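Local coordinates for putative hydrolase (Acinetobacter sp. NBRC 100985, PDB 4XUK), which hydrolyses organophosphorus compounds, and probably lactones, at a dinuclear zinc site, as a member of the metallo-beta-lactamase superfamily, at residues Ile65-Ile70 and Asp185-Lys190. The protein carries 2 engineered substitutions. Residues are numbered along the deposited sequence; the frame is centred on the assembly and turned at random.
Sequences IGKSLI and DIQGFK. Engineered in segment 65-70: Ile70 (natural residue Val).
Two hairpin turns, one from each beta-sheet of the metallo-beta-lactamase sandwich, meet where Gln187 and Phe189 press on Ser68, Ile65 and Ile70. Residues 65-68 link the antiparallel strands 54-64 and 69-72, the turn being closed by the hydrogen bond Ile65 N to Ser68 O at 2.9 Å. Facing it, a type I' turn from Ile186 to Phe189 joins strands 185-186 and 189-193 at the edge of the second sheet, with Phe189 N hydrogen-bonded to Ile186 O at 2.8 Å. Gln187 bends at chi2 (-85°), which brings its amide to the Ser68 hydroxyl; Ser68 OG gives a weak hydrogen bond to Gln187 OE1 at 3.5 Å. The stronger hold on this amide comes from Thr103, whose OG1 is hydrogen-bonded to Gln187 NE2. Beside this pair, the methyl CD1 of Ile65 rests against the turn backbone, 3.7 Å from Gln187 O. On the buried side, the engineered Ile70 lays CG1 obliquely against the Phe189 ring, 3.7 Å from CE1, while its CG2 is 3.9 Å from the same ring carbon. Val63, Leu105 and Leu206 also touch the Phe189 side chain, setting the pair among apolar side chains from both sheets. Hairpin turns of the two sheets packing at the rim of the sandwich fit the alpha-beta/beta-alpha fold of the metallo-beta-lactamase superfamily.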
loop_
_atom_site.group_PDB
_atom_site.type_symbol
_atom_site.label_atom_id
_atom_site.label_comp_id
_atom_site.label_asym_id
_atom_site.label_seq_id
_atom_site.Cartn_x
_atom_site.Cartn_y
_atom_site.Cartn_z
ATOM N N ILE A 65 14.948 -17.763 3.999
ATOM C CA ILE A 65 14.979 -18.840 3.010
ATOM C C ILE A 65 14.958 -20.227 3.659
ATOM O O ILE A 65 15.245 -21.226 3.002
ATOM C CB ILE A 65 16.184 -18.730 2.051
ATOM C CG1 ILE A 65 17.498 -18.878 2.817
ATOM C CG2 ILE A 65 16.155 -17.401 1.292
ATOM C CD1 ILE A 65 18.706 -18.998 1.906
ATOM N N GLY A 66 14.593 -20.283 4.938
ATOM C CA GLY A 66 14.465 -21.553 5.640
ATOM C C GLY A 66 15.568 -21.775 6.655
ATOM O O GLY A 66 15.344 -21.684 7.856
ATOM N N LYS A 67 16.767 -22.071 6.177
ATOM C CA LYS A 67 17.890 -22.294 7.077
ATOM C C LYS A 67 18.625 -20.993 7.388
ATOM O O LYS A 67 19.360 -20.905 8.375
ATOM C CB LYS A 67 18.846 -23.317 6.472
ATOM C CG LYS A 67 18.829 -23.340 4.954
ATOM C CD LYS A 67 19.529 -22.130 4.364
ATOM C CE LYS A 67 20.927 -22.481 3.915
ATOM N NZ LYS A 67 20.912 -23.275 2.653
ATOM N N SER A 68 18.418 -19.985 6.543
ATOM C CA SER A 68 19.080 -18.703 6.712
ATOM C C SER A 68 18.106 -17.533 6.670
ATOM O O SER A 68 17.020 -17.612 6.079
ATOM C CB SER A 68 20.173 -18.509 5.655
ATOM O OG SER A 68 21.198 -19.478 5.799
ATOM N N LEU A 69 18.519 -16.454 7.321
ATOM C CA LEU A 69 17.778 -15.213 7.330
ATOM C C LEU A 69 18.732 -14.156 6.813
ATOM O O LEU A 69 19.785 -13.892 7.410
ATOM C CB LEU A 69 17.341 -14.877 8.748
ATOM C CG LEU A 69 16.422 -13.667 8.886
ATOM C CD1 LEU A 69 15.120 -13.894 8.114
ATOM C CD2 LEU A 69 16.155 -13.394 10.348
ATOM N N ILE A 70 18.383 -13.558 5.684
ATOM C CA ILE A 70 19.285 -12.601 5.092
ATOM C C ILE A 70 18.666 -11.188 5.007
ATOM O O ILE A 70 17.491 -11.018 4.663
ATOM C CB ILE A 70 19.884 -13.166 3.761
ATOM C CG1 ILE A 70 19.613 -12.253 2.604
ATOM C CG2 ILE A 70 19.420 -14.596 3.463
ATOM C CD1 ILE A 70 20.695 -11.333 2.485
ATOM N N ASP A 185 27.663 -16.049 -6.373
ATOM C CA ASP A 185 26.356 -16.298 -5.780
ATOM C C ASP A 185 26.558 -16.293 -4.273
ATOM O O ASP A 185 27.512 -16.891 -3.779
ATOM C CB ASP A 185 25.820 -17.662 -6.211
ATOM C CG ASP A 185 25.009 -17.610 -7.498
ATOM O OD1 ASP A 185 25.130 -16.636 -8.276
ATOM O OD2 ASP A 185 24.246 -18.571 -7.738
ATOM N N ILE A 186 25.677 -15.614 -3.547
ATOM C CA ILE A 186 25.757 -15.585 -2.089
ATOM C C ILE A 186 24.427 -16.002 -1.494
ATOM O O ILE A 186 23.423 -15.319 -1.705
ATOM C CB ILE A 186 26.085 -14.175 -1.581
ATOM C CG1 ILE A 186 27.334 -13.642 -2.280
ATOM C CG2 ILE A 186 26.233 -14.177 -0.054
ATOM C CD1 ILE A 186 27.452 -12.144 -2.274
ATOM N N GLN A 187 24.429 -17.116 -0.756
ATOM C CA GLN A 187 23.227 -17.638 -0.098
ATOM C C GLN A 187 22.102 -17.892 -1.089
ATOM O O GLN A 187 20.921 -17.736 -0.757
ATOM C CB GLN A 187 22.739 -16.675 0.989
ATOM C CG GLN A 187 23.655 -16.569 2.204
ATOM C CD GLN A 187 23.391 -17.663 3.231
ATOM O OE1 GLN A 187 23.003 -18.781 2.883
ATOM N NE2 GLN A 187 23.612 -17.343 4.502
ATOM N N GLY A 188 22.471 -18.265 -2.310
ATOM C CA GLY A 188 21.492 -18.535 -3.345
ATOM C C GLY A 188 21.037 -17.289 -4.079
ATOM O O GLY A 188 20.228 -17.379 -5.005
ATOM N N PHE A 189 21.544 -16.129 -3.667
ATOM C CA PHE A 189 21.246 -14.887 -4.370
ATOM C C PHE A 189 22.238 -14.672 -5.499
ATOM O O PHE A 189 23.434 -14.932 -5.341
ATOM C CB PHE A 189 21.291 -13.679 -3.420
ATOM C CG PHE A 189 20.158 -13.640 -2.426
ATOM C CD1 PHE A 189 20.162 -14.470 -1.305
ATOM C CD2 PHE A 189 19.093 -12.773 -2.612
ATOM C CE1 PHE A 189 19.119 -14.430 -0.383
ATOM C CE2 PHE A 189 18.055 -12.725 -1.703
ATOM C CZ PHE A 189 18.061 -13.557 -0.586
ATOM N N LYS A 190 21.754 -14.201 -6.628
ATOM C CA LYS A 190 22.604 -13.811 -7.717
ATOM C C LYS A 190 22.898 -12.304 -7.731
ATOM O O LYS A 190 22.037 -11.499 -7.599
ATOM C CB LYS A 190 22.029 -14.255 -9.015
ATOM C CG LYS A 190 22.856 -13.813 -10.150
ATOM C CD LYS A 190 22.338 -14.329 -11.448
ATOM C CE LYS A 190 23.051 -13.683 -12.603
ATOM N NZ LYS A 190 22.743 -14.575 -13.725
#